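Local coordinates for peroxisomal fatty acid beta-oxidation multifunctional protein MFP2 (Arabidopsis thaliana, PDB 2WTB) that hydrates long-chain enoyl-CoA and oxidises 3-hydroxyacyl-CoA in peroxisomal fatty acid beta-oxidation during seed germination, at residues Arg153-Leu157 with Val158-Lys162; Val215-Thr218 with Asp219-Pro222; Asp253-Glu256 with Val257-Ser261. One frame throughout, in Å; residues are numbered along the deposited sequence.

Interaction 1 of 3, residues Arg153-Leu157 with Val158-Lys162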
ATOM      1  N   ARG A 153     -19.453  -9.917  17.233  1.00 56.80           N
ATOM      2  CA  ARG A 153     -19.728 -11.263  16.745  1.00 43.79           C
ATOM      3  C   ARG A 153     -18.479 -12.067  16.388  1.00 42.74           C
ATOM      4  O   ARG A 153     -18.456 -13.286  16.552  1.00 45.19           O
ATOM      5  CB  ARG A 153     -20.710 -11.214  15.572  1.00 45.82           C
ATOM      6  CG  ARG A 153     -22.062 -10.645  15.961  1.00 50.71           C
ATOM      7  CD  ARG A 153     -23.093 -10.769  14.851  1.00 47.67           C
ATOM      8  NE  ARG A 153     -24.415 -10.364  15.326  1.00 55.06           N
ATOM      9  CZ  ARG A 153     -24.862  -9.111  15.322  1.00 57.31           C
ATOM     10  NH1 ARG A 153     -24.098  -8.128  14.857  1.00 49.11           N
ATOM     11  NH2 ARG A 153     -26.076  -8.841  15.783  1.00 48.91           N
ATOM     12  N   LEU A 154     -17.438 -11.391  15.912  1.00 40.18           N
ATOM     13  CA  LEU A 154     -16.208 -12.085  15.529  1.00 56.55           C
ATOM     14  C   LEU A 154     -15.561 -12.830  16.702  1.00 55.45           C
ATOM     15  O   LEU A 154     -15.313 -14.032  16.609  1.00 63.37           O
ATOM     16  CB  LEU A 154     -15.209 -11.130  14.865  1.00 52.24           C
ATOM     17  CG  LEU A 154     -13.902 -11.759  14.370  1.00 52.20           C
ATOM     18  CD1 LEU A 154     -14.174 -12.976  13.502  1.00 46.26           C
ATOM     19  CD2 LEU A 154     -13.061 -10.744  13.614  1.00 55.34           C
ATOM     20  N   PRO A 155     -15.284 -12.122  17.810  1.00 56.67           N
ATOM     21  CA  PRO A 155     -14.703 -12.810  18.968  1.00 58.15           C
ATOM     22  C   PRO A 155     -15.599 -13.933  19.486  1.00 53.61           C
ATOM     23  O   PRO A 155     -15.094 -14.933  19.990  1.00 57.93           O
ATOM     24  CB  PRO A 155     -14.585 -11.698  20.016  1.00 51.15           C
ATOM     25  CG  PRO A 155     -14.528 -10.438  19.221  1.00 49.28           C
ATOM     26  CD  PRO A 155     -15.420 -10.674  18.043  1.00 44.24           C
ATOM     27  N   ARG A 156     -16.911 -13.769  19.357  1.00 49.49           N
ATOM     28  CA  ARG A 156     -17.854 -14.782  19.826  1.00 55.69           C
ATOM     29  C   ARG A 156     -17.940 -16.003  18.904  1.00 58.27           C
ATOM     30  O   ARG A 156     -18.377 -17.075  19.324  1.00 57.22           O
ATOM     31  CB  ARG A 156     -19.241 -14.169  20.034  1.00 48.42           C
ATOM     32  CG  ARG A 156     -19.291 -13.178  21.180  1.00 55.32           C
ATOM     33  CD  ARG A 156     -20.630 -12.474  21.267  1.00 42.58           C
ATOM     34  NE  ARG A 156     -20.577 -11.356  22.206  1.00 49.93           N
ATOM     35  CZ  ARG A 156     -20.857 -11.456  23.500  1.00 51.14           C
ATOM     36  NH1 ARG A 156     -21.215 -12.622  24.013  1.00 46.07           N
ATOM     37  NH2 ARG A 156     -20.780 -10.387  24.279  1.00 57.87           N
ATOM     38  N   LEU A 157     -17.519 -15.841  17.654  1.00 49.33           N
ATOM     39  CA  LEU A 157     -17.584 -16.935  16.684  1.00 54.65           C
ATOM     40  C   LEU A 157     -16.251 -17.660  16.509  1.00 58.06           C
ATOM     41  O   LEU A 157     -16.224 -18.870  16.285  1.00 57.86           O
ATOM     42  CB  LEU A 157     -18.090 -16.433  15.328  1.00 37.62           C
ATOM     43  CG  LEU A 157     -19.597 -16.193  15.226  1.00 52.56           C
ATOM     44  CD1 LEU A 157     -19.960 -15.572  13.888  1.00 41.90           C
ATOM     45  CD2 LEU A 157     -20.361 -17.491  15.441  1.00 45.71           C
ATOM     46  N   VAL A 158     -15.149 -16.924  16.615  1.00 56.83           N
ATOM     47  CA  VAL A 158     -13.838 -17.496  16.332  1.00 64.52           C
ATOM     48  C   VAL A 158     -12.912 -17.471  17.538  1.00 63.44           C
ATOM     49  O   VAL A 158     -11.836 -18.067  17.512  1.00 60.90           O
ATOM     50  CB  VAL A 158     -13.141 -16.771  15.164  1.00 67.25           C
ATOM     51  CG1 VAL A 158     -14.088 -16.640  13.982  1.00 59.98           C
ATOM     52  CG2 VAL A 158     -12.638 -15.407  15.610  1.00 62.36           C
ATOM     53  N   GLY A 159     -13.334 -16.781  18.592  1.00 69.80           N
ATOM     54  CA  GLY A 159     -12.514 -16.628  19.778  1.00 64.50           C
ATOM     55  C   GLY A 159     -11.901 -15.243  19.843  1.00 68.66           C
ATOM     56  O   GLY A 159     -11.810 -14.550  18.829  1.00 71.90           O
ATOM     57  N   LEU A 160     -11.480 -14.837  21.037  1.00 69.15           N
ATOM     58  CA  LEU A 160     -10.910 -13.508  21.234  1.00 63.97           C
ATOM     59  C   LEU A 160      -9.514 -13.387  20.629  1.00 67.21           C
ATOM     60  O   LEU A 160      -9.176 -12.370  20.025  1.00 58.78           O
ATOM     61  CB  LEU A 160     -10.861 -13.160  22.722  1.00 60.58           C
ATOM     62  CG  LEU A 160     -10.401 -11.735  23.031  1.00 69.73           C
ATOM     63  CD1 LEU A 160     -11.299 -10.726  22.328  1.00 65.97           C
ATOM     64  CD2 LEU A 160     -10.362 -11.480  24.533  1.00 57.58           C
ATOM     65  N   THR A 161      -8.705 -14.429  20.796  1.00 77.27           N
ATOM     66  CA  THR A 161      -7.329 -14.417  20.310  1.00 76.38           C
ATOM     67  C   THR A 161      -7.261 -14.274  18.792  1.00 76.54           C
ATOM     68  O   THR A 161      -6.475 -13.482  18.266  1.00 68.42           O
ATOM     69  CB  THR A 161      -6.573 -15.689  20.738  1.00 70.67           C
ATOM     70  OG1 THR A 161      -6.595 -15.801  22.167  1.00 76.18           O
ATOM     71  CG2 THR A 161      -5.132 -15.638  20.260  1.00 63.87           C
ATOM     72  N   LYS A 162      -8.089 -15.041  18.089  1.00 73.06           N
ATOM     73  CA  LYS A 162      -8.110 -14.994  16.632  1.00 70.20           C
ATOM     74  C   LYS A 162      -8.763 -13.713  16.137  1.00 64.15           C
ATOM     75  O   LYS A 162      -8.270 -13.074  15.207  1.00 67.06           O
ATOM     76  CB  LYS A 162      -8.845 -16.205  16.061  1.00 62.06           C
ATOM     77  CG  LYS A 162      -8.720 -16.331  14.557  1.00 62.25           C
ATOM     78  CD  LYS A 162      -7.260 -16.332  14.142  1.00 66.87           C
ATOM     79  CE  LYS A 162      -7.101 -16.590  12.653  1.00 60.11           C
ATOM     80  NZ  LYS A 162      -5.664 -16.573  12.245  1.00 61.46           N
TER

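Interaction 2 of 3, residues Val215-Thr218 with Asp219-Pro222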
ATOM      1  N   VAL A 215     -24.480 -13.054  18.474  1.00 52.27           N
ATOM      2  CA  VAL A 215     -24.223 -11.898  19.324  1.00 52.21           C
ATOM      3  C   VAL A 215     -24.334 -12.229  20.812  1.00 47.02           C
ATOM      4  O   VAL A 215     -23.684 -11.595  21.643  1.00 59.09           O
ATOM      5  CB  VAL A 215     -25.157 -10.718  18.980  1.00 51.74           C
ATOM      6  CG1 VAL A 215     -26.422 -10.775  19.823  1.00 45.62           C
ATOM      7  CG2 VAL A 215     -24.437  -9.398  19.196  1.00 60.60           C
ATOM      8  N   SER A 216     -25.149 -13.223  21.145  1.00 43.80           N
ATOM      9  CA  SER A 216     -25.316 -13.629  22.540  1.00 56.65           C
ATOM     10  C   SER A 216     -24.668 -14.986  22.827  1.00 65.84           C
ATOM     11  O   SER A 216     -25.132 -15.740  23.678  1.00 69.20           O
ATOM     12  CB  SER A 216     -26.797 -13.641  22.927  1.00 53.93           C
ATOM     13  OG  SER A 216     -27.590 -14.264  21.931  1.00 58.67           O
ATOM     14  N   LYS A 217     -23.588 -15.279  22.110  1.00 69.77           N
ATOM     15  CA  LYS A 217     -22.863 -16.534  22.263  1.00 63.78           C
ATOM     16  C   LYS A 217     -21.606 -16.312  23.101  1.00 66.36           C
ATOM     17  O   LYS A 217     -20.802 -15.432  22.799  1.00 70.50           O
ATOM     18  CB  LYS A 217     -22.493 -17.083  20.883  1.00 57.95           C
ATOM     19  CG  LYS A 217     -21.771 -18.422  20.883  1.00 53.32           C
ATOM     20  CD  LYS A 217     -21.241 -18.740  19.485  1.00 53.42           C
ATOM     21  CE  LYS A 217     -20.677 -20.148  19.400  1.00 53.37           C
ATOM     22  NZ  LYS A 217     -21.742 -21.174  19.579  1.00 68.88           N
ATOM     23  N   THR A 218     -21.439 -17.114  24.150  1.00 71.24           N
ATOM     24  CA  THR A 218     -20.307 -16.959  25.066  1.00 72.65           C
ATOM     25  C   THR A 218     -19.380 -18.175  25.053  1.00 66.28           C
ATOM     26  O   THR A 218     -18.259 -18.121  25.560  1.00 52.48           O
ATOM     27  CB  THR A 218     -20.790 -16.688  26.502  1.00 77.97           C
ATOM     28  OG1 THR A 218     -21.596 -15.505  26.513  1.00 76.21           O
ATOM     29  CG2 THR A 218     -19.611 -16.497  27.443  1.00 94.95           C
ATOM     30  N   ASP A 219     -19.860 -19.265  24.463  1.00 71.43           N
ATOM     31  CA  ASP A 219     -19.075 -20.485  24.289  1.00 76.12           C
ATOM     32  C   ASP A 219     -17.590 -20.249  24.022  1.00 67.30           C
ATOM     33  O   ASP A 219     -16.742 -20.933  24.583  1.00 49.81           O
ATOM     34  CB  ASP A 219     -19.647 -21.318  23.138  1.00 78.85           C
ATOM     35  CG  ASP A 219     -20.574 -22.415  23.615  1.00 92.29           C
ATOM     36  OD1 ASP A 219     -20.423 -22.866  24.772  1.00100.58           O
ATOM     37  OD2 ASP A 219     -21.446 -22.834  22.826  1.00 90.06           O
ATOM     38  N   LYS A 220     -17.282 -19.293  23.149  1.00 55.03           N
ATOM     39  CA  LYS A 220     -15.920 -19.137  22.645  1.00 54.68           C
ATOM     40  C   LYS A 220     -15.087 -18.110  23.405  1.00 62.19           C
ATOM     41  O   LYS A 220     -13.869 -18.047  23.234  1.00 65.95           O
ATOM     42  CB  LYS A 220     -15.942 -18.788  21.155  1.00 70.92           C
ATOM     43  CG  LYS A 220     -16.704 -19.782  20.293  1.00 79.78           C
ATOM     44  CD  LYS A 220     -16.149 -21.191  20.446  1.00 86.26           C
ATOM     45  CE  LYS A 220     -14.689 -21.256  20.026  1.00 88.09           C
ATOM     46  NZ  LYS A 220     -14.498 -20.792  18.627  1.00 83.84           N
ATOM     47  N   LEU A 221     -15.738 -17.305  24.240  1.00 63.21           N
ATOM     48  CA  LEU A 221     -15.032 -16.278  25.001  1.00 63.00           C
ATOM     49  C   LEU A 221     -14.288 -16.869  26.191  1.00 70.50           C
ATOM     50  O   LEU A 221     -14.702 -17.885  26.749  1.00 75.29           O
ATOM     51  CB  LEU A 221     -16.000 -15.199  25.486  1.00 51.03           C
ATOM     52  CG  LEU A 221     -16.709 -14.374  24.414  1.00 56.88           C
ATOM     53  CD1 LEU A 221     -17.605 -13.333  25.061  1.00 57.65           C
ATOM     54  CD2 LEU A 221     -15.699 -13.718  23.488  1.00 53.15           C
ATOM     55  N   PRO A 222     -13.173 -16.235  26.571  1.00 72.59           N
ATOM     56  CA  PRO A 222     -12.413 -16.590  27.772  1.00 77.70           C
ATOM     57  C   PRO A 222     -13.119 -16.076  29.024  1.00 76.58           C
ATOM     58  O   PRO A 222     -14.016 -15.237  28.915  1.00 66.02           O
ATOM     59  CB  PRO A 222     -11.083 -15.844  27.582  1.00 60.40           C
ATOM     60  CG  PRO A 222     -11.057 -15.414  26.151  1.00 88.43           C
ATOM     61  CD  PRO A 222     -12.483 -15.212  25.770  1.00 85.46           C
TER
HETATM   62  O   HOH W   1     -17.413 -18.990  28.055  1.00 52.54           O

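Interaction 3 of 3, residues Asp253-Glu256 with Val257-Ser261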
ATOM      1  N   ASP A 253     -11.456  -0.918  22.685  1.00 71.48           N
ATOM      2  CA  ASP A 253     -12.430  -0.460  23.667  1.00 75.05           C
ATOM      3  C   ASP A 253     -13.790  -1.104  23.424  1.00 77.18           C
ATOM      4  O   ASP A 253     -14.370  -1.710  24.324  1.00 68.25           O
ATOM      5  CB  ASP A 253     -12.568   1.063  23.621  1.00 89.86           C
ATOM      6  CG  ASP A 253     -11.386   1.773  24.242  1.00 96.87           C
ATOM      7  OD1 ASP A 253     -10.627   1.121  24.988  1.00 93.43           O
ATOM      8  OD2 ASP A 253     -11.220   2.986  23.986  1.00101.56           O
ATOM      9  N   ALA A 254     -14.293  -0.965  22.201  1.00 67.48           N
ATOM     10  CA  ALA A 254     -15.591  -1.518  21.841  1.00 65.89           C
ATOM     11  C   ALA A 254     -15.643  -3.017  22.108  1.00 74.15           C
ATOM     12  O   ALA A 254     -16.692  -3.556  22.468  1.00 67.13           O
ATOM     13  CB  ALA A 254     -15.906  -1.229  20.379  1.00 64.96           C
ATOM     14  N   ILE A 255     -14.509  -3.686  21.931  1.00 76.76           N
ATOM     15  CA  ILE A 255     -14.439  -5.129  22.128  1.00 80.51           C
ATOM     16  C   ILE A 255     -14.568  -5.480  23.607  1.00 83.25           C
ATOM     17  O   ILE A 255     -15.335  -6.370  23.979  1.00 60.51           O
ATOM     18  CB  ILE A 255     -13.133  -5.724  21.551  1.00 77.00           C
ATOM     19  CG1 ILE A 255     -13.038  -5.447  20.048  1.00 82.56           C
ATOM     20  CG2 ILE A 255     -13.062  -7.219  21.814  1.00 66.41           C
ATOM     21  CD1 ILE A 255     -11.853  -6.106  19.371  1.00 58.67           C
ATOM     22  N   GLU A 256     -13.823  -4.767  24.446  1.00 63.85           N
ATOM     23  CA  GLU A 256     -13.843  -5.004  25.885  1.00 78.25           C
ATOM     24  C   GLU A 256     -15.221  -4.740  26.485  1.00 79.70           C
ATOM     25  O   GLU A 256     -15.733  -5.547  27.262  1.00 73.06           O
ATOM     26  CB  GLU A 256     -12.790  -4.143  26.585  1.00 84.11           C
ATOM     27  CG  GLU A 256     -12.710  -4.362  28.087  1.00 75.74           C
ATOM     28  CD  GLU A 256     -11.482  -3.722  28.700  1.00 83.39           C
ATOM     29  OE1 GLU A 256     -11.228  -3.951  29.903  1.00 93.17           O
ATOM     30  OE2 GLU A 256     -10.770  -2.994  27.978  1.00 80.95           O
ATOM     31  N   VAL A 257     -15.816  -3.609  26.122  1.00 66.26           N
ATOM     32  CA  VAL A 257     -17.141  -3.249  26.611  1.00 70.32           C
ATOM     33  C   VAL A 257     -18.160  -4.345  26.315  1.00 66.31           C
ATOM     34  O   VAL A 257     -18.954  -4.717  27.180  1.00 67.73           O
ATOM     35  CB  VAL A 257     -17.627  -1.922  26.001  1.00 73.62           C
ATOM     36  CG1 VAL A 257     -19.059  -1.631  26.426  1.00 71.39           C
ATOM     37  CG2 VAL A 257     -16.702  -0.789  26.406  1.00 70.82           C
ATOM     38  N   GLY A 258     -18.132  -4.860  25.090  1.00 62.70           N
ATOM     39  CA  GLY A 258     -19.047  -5.911  24.689  1.00 64.04           C
ATOM     40  C   GLY A 258     -18.877  -7.175  25.509  1.00 73.14           C
ATOM     41  O   GLY A 258     -19.845  -7.881  25.789  1.00 58.20           O
ATOM     42  N   ILE A 259     -17.639  -7.465  25.890  1.00 59.49           N
ATOM     43  CA  ILE A 259     -17.351  -8.648  26.689  1.00 84.77           C
ATOM     44  C   ILE A 259     -17.782  -8.454  28.140  1.00 83.77           C
ATOM     45  O   ILE A 259     -18.413  -9.329  28.734  1.00 79.89           O
ATOM     46  CB  ILE A 259     -15.855  -8.999  26.644  1.00 80.09           C
ATOM     47  CG1 ILE A 259     -15.457  -9.427  25.232  1.00 81.25           C
ATOM     48  CG2 ILE A 259     -15.533 -10.095  27.645  1.00 69.74           C
ATOM     49  CD1 ILE A 259     -13.983  -9.712  25.074  1.00 90.17           C
ATOM     50  N   VAL A 260     -17.445  -7.298  28.701  1.00 82.95           N
ATOM     51  CA  VAL A 260     -17.706  -7.013  30.106  1.00 78.60           C
ATOM     52  C   VAL A 260     -19.151  -6.599  30.370  1.00 79.52           C
ATOM     53  O   VAL A 260     -19.867  -7.262  31.120  1.00 79.61           O
ATOM     54  CB  VAL A 260     -16.762  -5.917  30.630  1.00 75.89           C
ATOM     55  CG1 VAL A 260     -17.197  -5.461  32.009  1.00 86.79           C
ATOM     56  CG2 VAL A 260     -15.329  -6.423  30.656  1.00 72.48           C
ATOM     57  N   SER A 261     -19.577  -5.502  29.753  1.00 74.47           N
ATOM     58  CA  SER A 261     -20.914  -4.968  29.985  1.00 68.38           C
ATOM     59  C   SER A 261     -21.979  -5.681  29.156  1.00 72.49           C
ATOM     60  O   SER A 261     -23.150  -5.302  29.176  1.00 80.27           O
ATOM     61  CB  SER A 261     -20.946  -3.467  29.696  1.00 67.76           C
ATOM     62  OG  SER A 261     -19.932  -2.787  30.415  1.00 69.84           O
TER

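Interaction 1 of 3, residues Arg153-Leu157 with Val158-Lys162
V158 N donates to L154 O at 2.9 Å with an N-H...O angle of 155°, the last firm i to i+4 bond where helix 150-158 gives way to helix 160-169 in the crotonase-like part of the chain. L154 O is gripped twice, since L157 N also donates to it. One residue on, G159 N reaches P155 O only through a weak bond. G159 then breaks the helix with a phi of 104°, where a side chain would collide with the preceding carbonyl oxygen, and serves as N-cap of the next helix. P155 CA makes a CA-H...O contact of 3.4 Å with G159 O.

Beside these backbone bonds, the L154 and V158 side chains cross obliquely. With L154 CG anti to the backbone N (chi1 -178°), its CD1 meets both V158 methyls, CG2 at 3.6 Å and CG1 at 3.7 Å. Replacing V158 by an alanine would probably open a gap beside L154 CD1, leaving that branch freer to turn. L154 also packs on A163, and its own side chain lies about 7 Å from that of E119, the predicted nucleophile. Across the turn, P155 CB touches L160 CD1 at 4.1 Å.

Interaction 2 of 3, residues Val215-Thr218 with Asp219-Pro222
T218 O receives L221 N at 3.0 Å, closing a type I beta turn from T218 to L221 in the loop between helices 193-205 and 224-241. The N-H...O angle is 146°, but the donor stands well above the carbonyl plane, 53° out of it, so the bond does not follow a lone pair. A water donates to the same T218 O at 2.8 Å and to L221 O at 3.2 Å, bridging the first and last residues of the turn. T218 O therefore accepts from a backbone N-H and from solvent together. The side chains of the two end residues add little to the closure: T218 CG2 and L221 CB are 4.3 Å apart.

K217, just ahead of the turn, sends its side chain across that of D219. The chain runs extended as far as CE and bends only at the last torsion (chi4 66°), which carries NZ to the carboxylate of D219. The resulting salt bridge, K217 NZ to D219 OD2, is long at 3.7 Å and probably a loose electrostatic attraction. The aliphatic part contributes as well, for K217 CE lies 4.0 Å from D219 CB. Because K217, T218 and D219 also touch a crystal neighbour, the exact pose of this exposed corner may partly reflect the lattice.

The loop is held against helix 150-158: R156 NH1 hydrogen-bonds K217 O, T218 and L221 pack on R156, and K220 NZ makes a weak hydrogen bond to L157 O. Bends at chi2, chi3 and chi4 fold the K220 chain so that NZ reaches that oxygen. Nearer the backbone the two lysine chains lie side by side, pointing the same way, with K220 CG 4.1 Å from K217 CE.

Interaction 3 of 3, residues Asp253-Glu256 with Val257-Ser261
Segments D253-E256 and V257-S261 meet as successive turns of one alpha helix, 247-260, at its C-terminal end, where it packs beside helices 160-169, 224-241 and 263-277. Four i to i+4 backbone bonds define the contact. V257 N to D253 O is almost perfectly straight (3.0 Å, 177°), and V260 N to E256 O is the shortest at 2.8 Å. Between them, G258 N to A254 O stretches to 3.3 Å with its donor above the carbonyl plane. A254 O has a second donor in the side chain of Q152, NE2. I259 N is shared, giving one bond to I255 O at 3.2 Å and a weak one to E256 O, an i to i+3 component near the helix end.

The side chains sort by face. I255 CG2 touches I259 CD1 at 4.2 Å, one turn apart, and both isoleucines pack on L160. The E256 chain, extended beyond CG, packs on L231 and K235 of helix 224-241, and its CG comes 4.2 Å from V260 CG2. V257 CG2, anti to its own carbonyl carbon and beside the backbone N, lies 3.3 Å from D253 O, against the acceptor of the V257 N bond. D253 OD1 forms a salt bridge with K235 NZ of helix 224-241.

The cohesion between the two turns is thus chiefly backbone hydrogen bonding, with one apolar isoleucine pair added. D253 is paired with K235 and E256 only weakly with R228, which implies that helix 224-241 is joined by apolar contacts and one firm ion pair, while the helix's own turns depend mainly on the main chain.

Overall arrangement
All three contacts are local, yet they converge on one corner of the N-terminal half. Interaction 1 is the buried one, interaction 3 is partly buried and interaction 2 lies on the surface, bridged by a water. Interactions 1 and 2 both involve helix 150-158, their centres 8 Å apart, and R156 joins them: its NH1 probably hydrogen-bonds K217 O at 3.1 Å. Interactions 1 and 3 meet at helix 160-169 through L160, whose CD1 lies 4.0 Å from I255 CG2. Interactions 2 and 3 do not touch. Chemistry follows place: apolar branches at the helix break, solvent and loose charge in the loop, regular helical bonds in the partly buried helix.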